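Local coordinates for protein alpha-fucosidase GH29 (Fusarium graminearum, PDB 4PSR) that hydrolyses alpha-L-fucosidic linkages and is probably responsible for releasing alpha-1,6-linked core fucose from the N-acetylglucosamine of glycoproteins, at residues V440-L451 / V486-V497; W11-A20 / G277-D285. All blocks are in the same frame, centred on the assembly; numbering follows the deposited sequence. Where two conformers were deposited one is given.

Interaction 1 (V440-L451 / V486-V497)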
loop_
_atom_site.group_PDB
_atom_site.type_symbol
_atom_site.label_atom_id
_atom_site.label_comp_id
_atom_site.label_asym_id
_atom_site.label_seq_id
_atom_site.Cartn_x
_atom_site.Cartn_y
_atom_site.Cartn_z
ATOM N N VAL A 440 12.740 -29.933 -6.683
ATOM C CA VAL A 440 11.549 -30.114 -5.874
ATOM C C VAL A 440 11.030 -31.557 -5.963
ATOM O O VAL A 440 10.842 -32.087 -7.056
ATOM C CB VAL A 440 10.473 -29.094 -6.341
ATOM C CG1 VAL A 440 9.068 -29.545 -6.030
ATOM C CG2 VAL A 440 10.746 -27.724 -5.706
ATOM N N ASP A 441 10.816 -32.183 -4.806
ATOM C CA ASP A 441 10.236 -33.528 -4.739
ATOM C C ASP A 441 8.746 -33.383 -4.517
ATOM O O ASP A 441 8.315 -32.822 -3.513
ATOM C CB ASP A 441 10.864 -34.334 -3.597
ATOM C CG ASP A 441 10.533 -35.828 -3.666
ATOM O OD1 ASP A 441 9.396 -36.203 -4.054
ATOM O OD2 ASP A 441 11.423 -36.631 -3.316
ATOM N N LEU A 442 7.955 -33.879 -5.463
ATOM C CA LEU A 442 6.508 -33.763 -5.389
ATOM C C LEU A 442 5.791 -34.989 -4.803
ATOM O O LEU A 442 4.572 -35.115 -4.925
ATOM C CB LEU A 442 5.921 -33.425 -6.763
ATOM C CG LEU A 442 6.246 -32.028 -7.319
ATOM C CD1 LEU A 442 5.583 -31.880 -8.682
ATOM C CD2 LEU A 442 5.767 -30.905 -6.391
ATOM N N GLU A 443 6.549 -35.854 -4.128
ATOM C CA GLU A 443 5.954 -37.030 -3.487
ATOM C C GLU A 443 4.841 -36.602 -2.537
ATOM O O GLU A 443 3.838 -37.277 -2.397
ATOM C CB GLU A 443 7.006 -37.840 -2.716
ATOM C CG GLU A 443 7.591 -37.113 -1.509
ATOM C CD GLU A 443 8.688 -37.902 -0.815
ATOM O OE1 GLU A 443 8.775 -39.132 -1.030
ATOM O OE2 GLU A 443 9.465 -37.287 -0.054
ATOM N N SER A 444 5.018 -35.438 -1.912
ATOM C CA SER A 444 4.070 -34.970 -0.911
ATOM C C SER A 444 2.904 -34.161 -1.481
ATOM O O SER A 444 2.048 -33.708 -0.724
ATOM C CB SER A 444 4.777 -34.119 0.141
ATOM O OG SER A 444 5.154 -32.868 -0.400
ATOM N N LEU A 445 2.865 -33.981 -2.801
ATOM C CA LEU A 445 1.725 -33.299 -3.413
ATOM C C LEU A 445 0.452 -34.159 -3.454
ATOM O O LEU A 445 0.313 -35.040 -4.298
ATOM C CB LEU A 445 2.078 -32.784 -4.815
ATOM C CG LEU A 445 0.954 -32.024 -5.532
ATOM C CD1 LEU A 445 0.504 -30.802 -4.745
ATOM C CD2 LEU A 445 1.422 -31.626 -6.913
ATOM N N LYS A 446 -0.493 -33.832 -2.579
ATOM C CA LYS A 446 -1.691 -34.638 -2.344
ATOM C C LYS A 446 -2.870 -34.355 -3.240
ATOM O O LYS A 446 -3.650 -35.254 -3.553
ATOM C CB LYS A 446 -2.233 -34.364 -0.958
ATOM C CG LYS A 446 -1.497 -34.995 0.177
ATOM C CD LYS A 446 -2.476 -35.299 1.294
ATOM C CE LYS A 446 -3.516 -34.182 1.565
ATOM N NZ LYS A 446 -3.560 -33.855 3.008
ATOM N N SER A 447 -3.078 -33.080 -3.564
ATOM C CA SER A 447 -4.205 -32.700 -4.382
ATOM C C SER A 447 -3.892 -31.397 -5.097
ATOM O O SER A 447 -3.146 -30.553 -4.584
ATOM C CB SER A 447 -5.487 -32.548 -3.557
ATOM O OG SER A 447 -5.349 -31.609 -2.508
ATOM N N VAL A 448 -4.446 -31.267 -6.292
ATOM C CA VAL A 448 -4.384 -30.051 -7.087
ATOM C C VAL A 448 -5.828 -29.776 -7.488
ATOM O O VAL A 448 -6.487 -30.631 -8.083
ATOM C CB VAL A 448 -3.504 -30.248 -8.347
ATOM C CG1 VAL A 448 -3.494 -28.968 -9.205
ATOM C CG2 VAL A 448 -2.095 -30.707 -7.969
ATOM N N GLU A 449 -6.343 -28.595 -7.170
ATOM C CA GLU A 449 -7.743 -28.265 -7.369
ATOM C C GLU A 449 -7.859 -26.873 -7.971
ATOM O O GLU A 449 -7.085 -25.975 -7.634
ATOM C CB GLU A 449 -8.495 -28.258 -6.044
ATOM C CG GLU A 449 -8.391 -29.557 -5.244
ATOM C CD GLU A 449 -8.974 -29.405 -3.858
ATOM O OE1 GLU A 449 -8.359 -28.716 -3.005
ATOM O OE2 GLU A 449 -10.057 -29.972 -3.619
ATOM N N LEU A 450 -8.811 -26.698 -8.863
ATOM C CA LEU A 450 -9.186 -25.388 -9.389
ATOM C C LEU A 450 -10.342 -24.805 -8.602
ATOM O O LEU A 450 -11.394 -25.443 -8.435
ATOM C CB LEU A 450 -9.595 -25.489 -10.857
ATOM C CG LEU A 450 -9.773 -24.169 -11.620
ATOM C CD1 LEU A 450 -8.445 -23.429 -11.758
ATOM C CD2 LEU A 450 -10.368 -24.408 -13.011
ATOM N N LEU A 451 -10.197 -23.581 -8.103
ATOM C CA LEU A 451 -11.278 -22.932 -7.394
ATOM C C LEU A 451 -12.398 -22.634 -8.379
ATOM O O LEU A 451 -12.154 -22.181 -9.492
ATOM C CB LEU A 451 -10.790 -21.650 -6.710
ATOM C CG LEU A 451 -10.254 -21.846 -5.303
ATOM C CD1 LEU A 451 -9.013 -22.694 -5.320
ATOM C CD2 LEU A 451 -9.987 -20.496 -4.669
ATOM N N VAL A 486 -7.529 -19.575 -10.028
ATOM C CA VAL A 486 -6.729 -20.028 -8.904
ATOM C C VAL A 486 -6.644 -21.538 -8.792
ATOM O O VAL A 486 -7.671 -22.223 -8.670
ATOM C CB VAL A 486 -7.275 -19.469 -7.552
ATOM C CG1 VAL A 486 -6.383 -19.865 -6.390
ATOM C CG2 VAL A 486 -7.437 -17.955 -7.574
ATOM N N LEU A 487 -5.423 -22.039 -8.767
ATOM C CA LEU A 487 -5.134 -23.434 -8.422
ATOM C C LEU A 487 -4.713 -23.528 -6.961
ATOM O O LEU A 487 -3.983 -22.671 -6.443
ATOM C CB LEU A 487 -4.028 -23.991 -9.308
ATOM C CG LEU A 487 -4.375 -24.157 -10.787
ATOM C CD1 LEU A 487 -3.143 -24.271 -11.636
ATOM C CD2 LEU A 487 -5.276 -25.391 -11.000
ATOM N N LYS A 488 -5.151 -24.598 -6.300
ATOM C CA LYS A 488 -4.839 -24.837 -4.889
ATOM C C LYS A 488 -4.094 -26.144 -4.796
ATOM O O LYS A 488 -4.649 -27.197 -5.178
ATOM C CB LYS A 488 -6.121 -24.877 -4.056
ATOM C CG LYS A 488 -5.944 -25.233 -2.596
ATOM C CD LYS A 488 -7.282 -25.233 -1.881
ATOM C CE LYS A 488 -7.139 -25.518 -0.408
ATOM N NZ LYS A 488 -8.458 -25.494 0.267
ATOM N N LEU A 489 -2.863 -26.104 -4.316
ATOM C CA LEU A 489 -1.992 -27.284 -4.230
ATOM C C LEU A 489 -1.773 -27.612 -2.769
ATOM O O LEU A 489 -1.232 -26.820 -2.023
ATOM C CB LEU A 489 -0.643 -27.035 -4.913
ATOM C CG LEU A 489 -0.541 -27.077 -6.447
ATOM C CD1 LEU A 489 -1.402 -26.021 -7.084
ATOM C CD2 LEU A 489 0.877 -26.876 -6.887
ATOM N N THR A 490 -2.224 -28.788 -2.345
ATOM C CA THR A 490 -2.095 -29.207 -0.955
ATOM C C THR A 490 -1.001 -30.246 -0.818
ATOM O O THR A 490 -0.963 -31.228 -1.575
ATOM C CB THR A 490 -3.417 -29.763 -0.430
ATOM O OG1 THR A 490 -4.465 -28.787 -0.556
ATOM C CG2 THR A 490 -3.271 -30.176 1.040
ATOM N N PHE A 491 -0.118 -30.023 0.140
ATOM C CA PHE A 491 1.018 -30.884 0.365
ATOM C C PHE A 491 0.884 -31.532 1.739
ATOM O O PHE A 491 0.290 -30.959 2.653
ATOM C CB PHE A 491 2.315 -30.078 0.316
ATOM C CG PHE A 491 2.656 -29.546 -1.039
ATOM C CD1 PHE A 491 3.432 -30.284 -1.908
ATOM C CD2 PHE A 491 2.203 -28.291 -1.453
ATOM C CE1 PHE A 491 3.765 -29.790 -3.170
ATOM C CE2 PHE A 491 2.542 -27.797 -2.695
ATOM C CZ PHE A 491 3.307 -28.541 -3.560
ATOM N N ASP A 492 1.366 -32.766 1.884
ATOM C CA ASP A 492 1.502 -33.327 3.226
ATOM C C ASP A 492 2.775 -32.821 3.822
ATOM O O ASP A 492 3.844 -32.885 3.196
ATOM C CB ASP A 492 1.571 -34.843 3.235
ATOM C CG ASP A 492 0.153 -35.505 3.279
ATOM O OD1 ASP A 492 -0.708 -34.940 3.996
ATOM O OD2 ASP A 492 -0.049 -36.532 2.633
ATOM N N GLY A 493 2.660 -32.292 5.028
ATOM C CA GLY A 493 3.808 -31.854 5.803
ATOM C C GLY A 493 4.654 -30.676 5.320
ATOM O O GLY A 493 5.809 -30.537 5.727
ATOM N N GLY A 494 4.106 -29.839 4.446
ATOM C CA GLY A 494 4.733 -28.569 4.130
ATOM C C GLY A 494 5.114 -28.405 2.673
ATOM O O GLY A 494 5.472 -29.370 1.997
ATOM N N ILE A 495 5.044 -27.170 2.181
ATOM C CA ILE A 495 5.410 -26.905 0.805
ATOM C C ILE A 495 6.916 -27.097 0.611
ATOM O O ILE A 495 7.724 -26.606 1.413
ATOM C CB ILE A 495 5.034 -25.441 0.408
ATOM C CG1 ILE A 495 3.542 -25.200 0.612
ATOM C CG2 ILE A 495 5.417 -25.147 -1.035
ATOM C CD1 ILE A 495 3.151 -23.691 0.745
ATOM N N PRO A 496 7.325 -27.776 -0.470
ATOM C CA PRO A 496 8.756 -27.944 -0.757
ATOM C C PRO A 496 9.483 -26.613 -0.981
ATOM O O PRO A 496 8.859 -25.641 -1.437
ATOM C CB PRO A 496 8.762 -28.749 -2.066
ATOM C CG PRO A 496 7.458 -29.392 -2.133
ATOM C CD PRO A 496 6.480 -28.521 -1.415
ATOM N N VAL A 497 10.777 -26.582 -0.664
ATOM C CA VAL A 497 11.597 -25.388 -0.853
ATOM C C VAL A 497 12.257 -25.421 -2.226
ATOM O O VAL A 497 13.158 -26.237 -2.487
ATOM C CB VAL A 497 12.658 -25.258 0.232
ATOM C CG1 VAL A 497 13.497 -23.980 0.032
ATOM C CG2 VAL A 497 11.981 -25.250 1.600
HETATM O O HOH W 1 6.969 -31.637 1.282
HETATM O O HOH W 2 -5.681 -28.898 -3.160
HETATM O O HOH W 3 -9.464 -27.947 -0.698
HETATM O O HOH W 4 -10.327 -20.470 -10.906
#

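Interaction 2 (W11-A20 / G277-D285). With NA (sodium ion), chain J; NAG (2-acetamido-2-deoxy-beta-D-glucopyranose), chain C.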
loop_
_atom_site.group_PDB
_atom_site.type_symbol
_atom_site.label_atom_id
_atom_site.label_comp_id
_atom_site.label_asym_id
_atom_site.label_seq_id
_atom_site.Cartn_x
_atom_site.Cartn_y
_atom_site.Cartn_z
ATOM N N TRP A 11 13.324 6.865 19.877
ATOM C CA TRP A 11 13.338 5.825 18.841
ATOM C C TRP A 11 13.377 4.448 19.485
ATOM O O TRP A 11 12.674 3.531 19.074
ATOM C CB TRP A 11 14.506 6.011 17.877
ATOM C CG TRP A 11 14.376 7.251 17.063
ATOM C CD1 TRP A 11 15.204 8.347 17.085
ATOM C CD2 TRP A 11 13.333 7.566 16.133
ATOM N NE1 TRP A 11 14.740 9.313 16.219
ATOM C CE2 TRP A 11 13.595 8.854 15.620
ATOM C CE3 TRP A 11 12.212 6.875 15.670
ATOM C CZ2 TRP A 11 12.768 9.472 14.689
ATOM C CZ3 TRP A 11 11.397 7.494 14.749
ATOM C CH2 TRP A 11 11.679 8.772 14.263
ATOM N N GLU A 12 14.156 4.300 20.545
ATOM C CA GLU A 12 14.345 3.006 21.133
ATOM C C GLU A 12 13.052 2.489 21.791
ATOM O O GLU A 12 12.738 1.303 21.709
ATOM C CB GLU A 12 15.552 3.075 22.085
ATOM C CG GLU A 12 15.501 4.239 23.124
ATOM C CD GLU A 12 16.111 5.609 22.685
ATOM O OE1 GLU A 12 16.300 5.935 21.466
ATOM O OE2 GLU A 12 16.395 6.399 23.620
ATOM N N SER A 13 12.272 3.386 22.390
ATOM C CA SER A 13 10.995 3.001 22.998
ATOM C C SER A 13 9.937 2.638 21.928
ATOM O O SER A 13 9.305 1.589 21.997
ATOM C CB SER A 13 10.449 4.151 23.848
ATOM O OG SER A 13 9.214 3.791 24.449
ATOM N N THR A 14 9.798 3.522 20.943
ATOM C CA THR A 14 8.781 3.331 19.904
ATOM C C THR A 14 9.122 2.160 18.978
ATOM O O THR A 14 8.213 1.568 18.407
ATOM C CB THR A 14 8.510 4.620 19.116
ATOM O OG1 THR A 14 9.706 5.109 18.513
ATOM C CG2 THR A 14 7.910 5.723 20.005
ATOM N N ASP A 15 10.404 1.782 18.869
ATOM C CA ASP A 15 10.823 0.638 18.051
ATOM C C ASP A 15 10.103 -0.626 18.497
ATOM O O ASP A 15 9.889 -1.556 17.698
ATOM C CB ASP A 15 12.342 0.362 18.175
ATOM C CG ASP A 15 13.223 1.292 17.331
ATOM O OD1 ASP A 15 12.766 2.009 16.408
ATOM O OD2 ASP A 15 14.450 1.299 17.593
ATOM N N LYS A 16 9.749 -0.712 19.774
ATOM C CA LYS A 16 9.142 -1.930 20.285
ATOM C C LYS A 16 7.693 -2.166 19.808
ATOM O O LYS A 16 7.144 -3.251 19.970
ATOM C CB LYS A 16 9.218 -1.965 21.812
ATOM C CG LYS A 16 10.669 -1.950 22.313
ATOM C CD LYS A 16 10.781 -2.253 23.806
ATOM C CE LYS A 16 10.587 -3.738 24.107
ATOM N NZ LYS A 16 11.626 -4.603 23.470
ATOM N N HIS A 17 7.069 -1.135 19.248
ATOM C CA HIS A 17 5.742 -1.297 18.673
ATOM C C HIS A 17 5.794 -2.262 17.499
ATOM O O HIS A 17 6.702 -2.190 16.679
ATOM C CB HIS A 17 5.213 0.053 18.219
ATOM C CG HIS A 17 3.860 -0.023 17.574
ATOM N ND1 HIS A 17 3.670 0.091 16.208
ATOM C CD2 HIS A 17 2.642 -0.204 18.124
ATOM C CE1 HIS A 17 2.375 -0.037 15.953
ATOM N NE2 HIS A 17 1.734 -0.220 17.093
ATOM N N ASN A 18 4.816 -3.156 17.431
ATOM C CA ASN A 18 4.744 -4.157 16.357
ATOM C C ASN A 18 4.208 -3.469 15.102
ATOM O O ASN A 18 3.044 -3.057 15.063
ATOM C CB ASN A 18 3.862 -5.339 16.775
ATOM C CG ASN A 18 3.908 -6.481 15.793
ATOM O OD1 ASN A 18 4.931 -6.751 15.176
ATOM N ND2 ASN A 18 2.793 -7.191 15.685
ATOM N N ALA A 19 5.053 -3.330 14.091
ATOM C CA ALA A 19 4.725 -2.488 12.948
ATOM C C ALA A 19 3.500 -2.955 12.163
ATOM O O ALA A 19 2.648 -2.157 11.800
ATOM C CB ALA A 19 5.921 -2.391 12.027
ATOM N N ALA A 20 3.468 -4.242 11.889
ATOM C CA ALA A 20 2.461 -4.842 10.994
ATOM C C ALA A 20 1.803 -5.996 11.730
ATOM O O ALA A 20 2.275 -7.143 11.658
ATOM C CB ALA A 20 3.123 -5.312 9.708
ATOM N N GLY A 277 11.622 9.803 7.945
ATOM C CA GLY A 277 11.021 10.388 9.127
ATOM C C GLY A 277 10.597 9.440 10.226
ATOM O O GLY A 277 10.576 9.818 11.398
ATOM N N PHE A 278 10.194 8.220 9.851
ATOM C CA PHE A 278 9.914 7.167 10.809
ATOM C C PHE A 278 10.890 6.007 10.541
ATOM O O PHE A 278 11.650 6.052 9.553
ATOM C CB PHE A 278 8.461 6.623 10.678
ATOM C CG PHE A 278 7.346 7.600 11.032
ATOM C CD1 PHE A 278 7.565 8.763 11.753
ATOM C CD2 PHE A 278 6.039 7.303 10.637
ATOM C CE1 PHE A 278 6.503 9.609 12.069
ATOM C CE2 PHE A 278 4.984 8.122 10.950
ATOM C CZ PHE A 278 5.213 9.290 11.671
ATOM N N ARG A 279 10.826 4.983 11.381
ATOM C CA ARG A 279 11.670 3.793 11.252
ATOM C C ARG A 279 10.800 2.591 10.851
ATOM O O ARG A 279 9.610 2.525 11.181
ATOM C CB ARG A 279 12.398 3.508 12.579
ATOM C CG ARG A 279 13.192 4.690 13.155
ATOM C CD ARG A 279 14.564 4.817 12.529
ATOM N NE ARG A 279 15.299 5.988 13.012
ATOM C CZ ARG A 279 16.134 5.994 14.048
ATOM N NH1 ARG A 279 16.756 7.112 14.380
ATOM N NH2 ARG A 279 16.354 4.897 14.759
ATOM N N ASN A 280 11.398 1.633 10.148
ATOM C CA ASN A 280 10.707 0.424 9.713
ATOM C C ASN A 280 10.665 -0.624 10.813
ATOM O O ASN A 280 10.129 -1.717 10.597
ATOM C CB ASN A 280 11.343 -0.095 8.420
ATOM C CG ASN A 280 12.796 -0.441 8.575
ATOM O OD1 ASN A 280 13.212 -0.947 9.581
ATOM N ND2 ASN A 280 13.569 -0.169 7.543
ATOM N N THR A 281 11.183 -0.300 12.001
ATOM C CA THR A 281 10.953 -1.099 13.195
ATOM C C THR A 281 9.519 -1.000 13.723
ATOM O O THR A 281 8.990 -1.979 14.261
ATOM C CB THR A 281 11.863 -0.599 14.306
ATOM O OG1 THR A 281 11.701 0.810 14.361
ATOM C CG2 THR A 281 13.302 -0.925 13.994
ATOM N N SER A 282 8.882 0.167 13.536
ATOM C CA SER A 282 7.601 0.410 14.184
ATOM C C SER A 282 6.528 0.960 13.251
ATOM O O SER A 282 5.349 0.972 13.621
ATOM C CB SER A 282 7.788 1.334 15.402
ATOM O OG SER A 282 8.286 2.558 15.012
ATOM N N ALA A 283 6.929 1.420 12.076
ATOM C CA ALA A 283 6.016 1.962 11.061
ATOM C C ALA A 283 6.173 1.152 9.789
ATOM O O ALA A 283 7.232 0.564 9.545
ATOM C CB ALA A 283 6.317 3.433 10.800
ATOM N N VAL A 284 5.119 1.091 8.985
ATOM C CA VAL A 284 5.096 0.313 7.757
ATOM C C VAL A 284 5.486 1.178 6.571
ATOM O O VAL A 284 4.917 2.254 6.365
ATOM C CB VAL A 284 3.686 -0.314 7.546
ATOM C CG1 VAL A 284 3.628 -1.075 6.230
ATOM C CG2 VAL A 284 3.364 -1.224 8.706
ATOM N N ASP A 285 6.457 0.721 5.786
ATOM C CA ASP A 285 6.890 1.432 4.579
ATOM C C ASP A 285 5.809 1.388 3.515
ATOM O O ASP A 285 5.264 0.307 3.210
ATOM C CB ASP A 285 8.149 0.777 3.956
ATOM C CG ASP A 285 9.421 0.982 4.752
ATOM O OD1 ASP A 285 9.378 1.337 5.939
ATOM O OD2 ASP A 285 10.478 0.683 4.144
HETATM NA NA NA J . 8.844 -3.164 16.220
HETATM C C1 NAG C . 15.032 -0.452 7.510
HETATM C C2 NAG C . 15.550 -0.872 6.160
HETATM C C3 NAG C . 17.043 -1.164 6.265
HETATM C C4 NAG C . 17.780 0.027 6.874
HETATM C C5 NAG C . 17.101 0.467 8.170
HETATM C C6 NAG C . 17.689 1.730 8.761
HETATM C C7 NAG C . 14.260 -2.043 4.431
HETATM C C8 NAG C . 13.524 -3.290 4.075
HETATM N N2 NAG C . 14.820 -2.021 5.644
HETATM O O3 NAG C . 17.543 -1.441 4.964
HETATM O O4 NAG C . 19.118 -0.329 7.223
HETATM O O5 NAG C . 15.709 0.724 7.930
HETATM O O6 NAG C . 17.457 2.838 7.906
HETATM O O7 NAG C . 14.336 -1.094 3.657
HETATM O O HOH W 5 8.351 -4.827 17.861
HETATM O O HOH W 6 2.707 0.505 12.718
HETATM O O HOH W 7 7.848 -4.545 14.402
HETATM O O HOH W 8 11.100 -4.075 15.937
#

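Interaction 1 (V440-L451 / V486-V497)
The carbonyl oxygen of Thr490 accepts two successive amides, Lys446 N at 2.8 Å and, more weakly, Ser447 N at 3.4 Å; two residues facing one define a classic beta bulge. From Ser447 onward the pairing is regular antiparallel, with an angle of 159° between strands 445-451 and 486-491, and its shortest bond runs from Lys488 N to Glu449 O (2.7 Å). Before the bulge, Asp492 N meets Ser444 O at 2.9 Å. Lys446 lies across the Asp492 carboxylate at about a right angle, and in the modelled conformer of Asp492 its NZ reaches OD1 (3.2 Å) from above the carboxylate plane, an exposed salt bridge.

The face bearing Leu445, Val448, Leu487, Leu489 and Phe491 is apolar. With CG anti to its amide nitrogen (chi1 -179°), Leu445 sends CD1 over the Phe491 ring, 3.9 Å from the centroid and 18° off the normal, a CH-pi contact. Pro496 CD covers the opposite face, while Leu442 CD2 approaches the rim in the ring plane, 4.0 Å from CE1, so both faces and part of the edge are covered. On the other face, one water joins Ser447 OG to Thr490 OG1, and a second bridges Glu449 OE1 and Lys488 NZ, whose salt bridge goes to Glu371.

Within the six-stranded antiparallel sheet this pair is interior: strand 415-420 flanks 485-491, strand 458-460 borders 445-451, and Trp464 of strand 464-466 packs on Leu442, Leu445 and Val448.

Interaction 2 (W11-A20 / G277-D285)
The backbones of 11-20 and 277-285 come closest at Ala19 and Ser282, whose CA atoms are 4.3 Å apart, and beside that point they share a sodium ion. Thr281 O binds the metal at 2.3 Å, and Asp15 O and His17 O each at 2.4 Å. Three waters complete six-fold coordination, each roughly opposite one carbonyl, which makes a near-octahedral site with the protein ligands on one face. His17 O and Thr281 O, two acceptors close together, are reconciled by the cation between them.

Side-chain bonds also span the two segments. Thr281 OG1 donates to Asp15 OD1 (2.6 Å), arriving from above the carboxylate plane, so the carboxylate holds threonine while the carbonyls of both residues hold sodium. His17 ND1 donates to Ser282 O at 3.2 Å with an N-H...O angle of 158°; the acceptor lies in the imidazole plane and is met on a lone pair. A water links the same Ser282 O to Ala19 O, and Phe257 stacks on the imidazole. In the modelled conformer of Arg279, the bend at chi2 (-83°) folds the guanidinium flat onto Trp11, centres 3.8 Å apart and planes at 17°, a cation-pi stack over the five-membered ring. The rim of the six-membered ring abuts the backbone of 277-285, with Trp11 CH2 3.2 Å from Gly277 O, and the indole NE1 donates to Glu246.

Asn280 points away from this interface and carries N-acetylglucosamine on ND2. The whole is a carbonyl-lined sodium site, joining the segment ahead of the first barrel strand to the loop leading into strand 284-287 of the TIM barrel.

Overall arrangement
Interaction 2 belongs to the TIM barrel and interaction 1 to the antiparallel sheet of strands 383-384 to 485-491, which follows the barrel and precedes the last two sheets; their centres are 36 Å apart and their nearest atoms about 20 Å, so they do not touch and share no sheet. They come in series along the chain: 11-20 pairs with 277-285, 257 residues later, before 440-451 meets 486-497 across a gap of only 35. Interaction 2 therefore ties a segment near the N-terminus to the connection between barrel strands 268-272 and 284-287, whereas interaction 1 lies in the interior of an antiparallel sheet. One contact is thus centred on a metal, the other is a strand pairing.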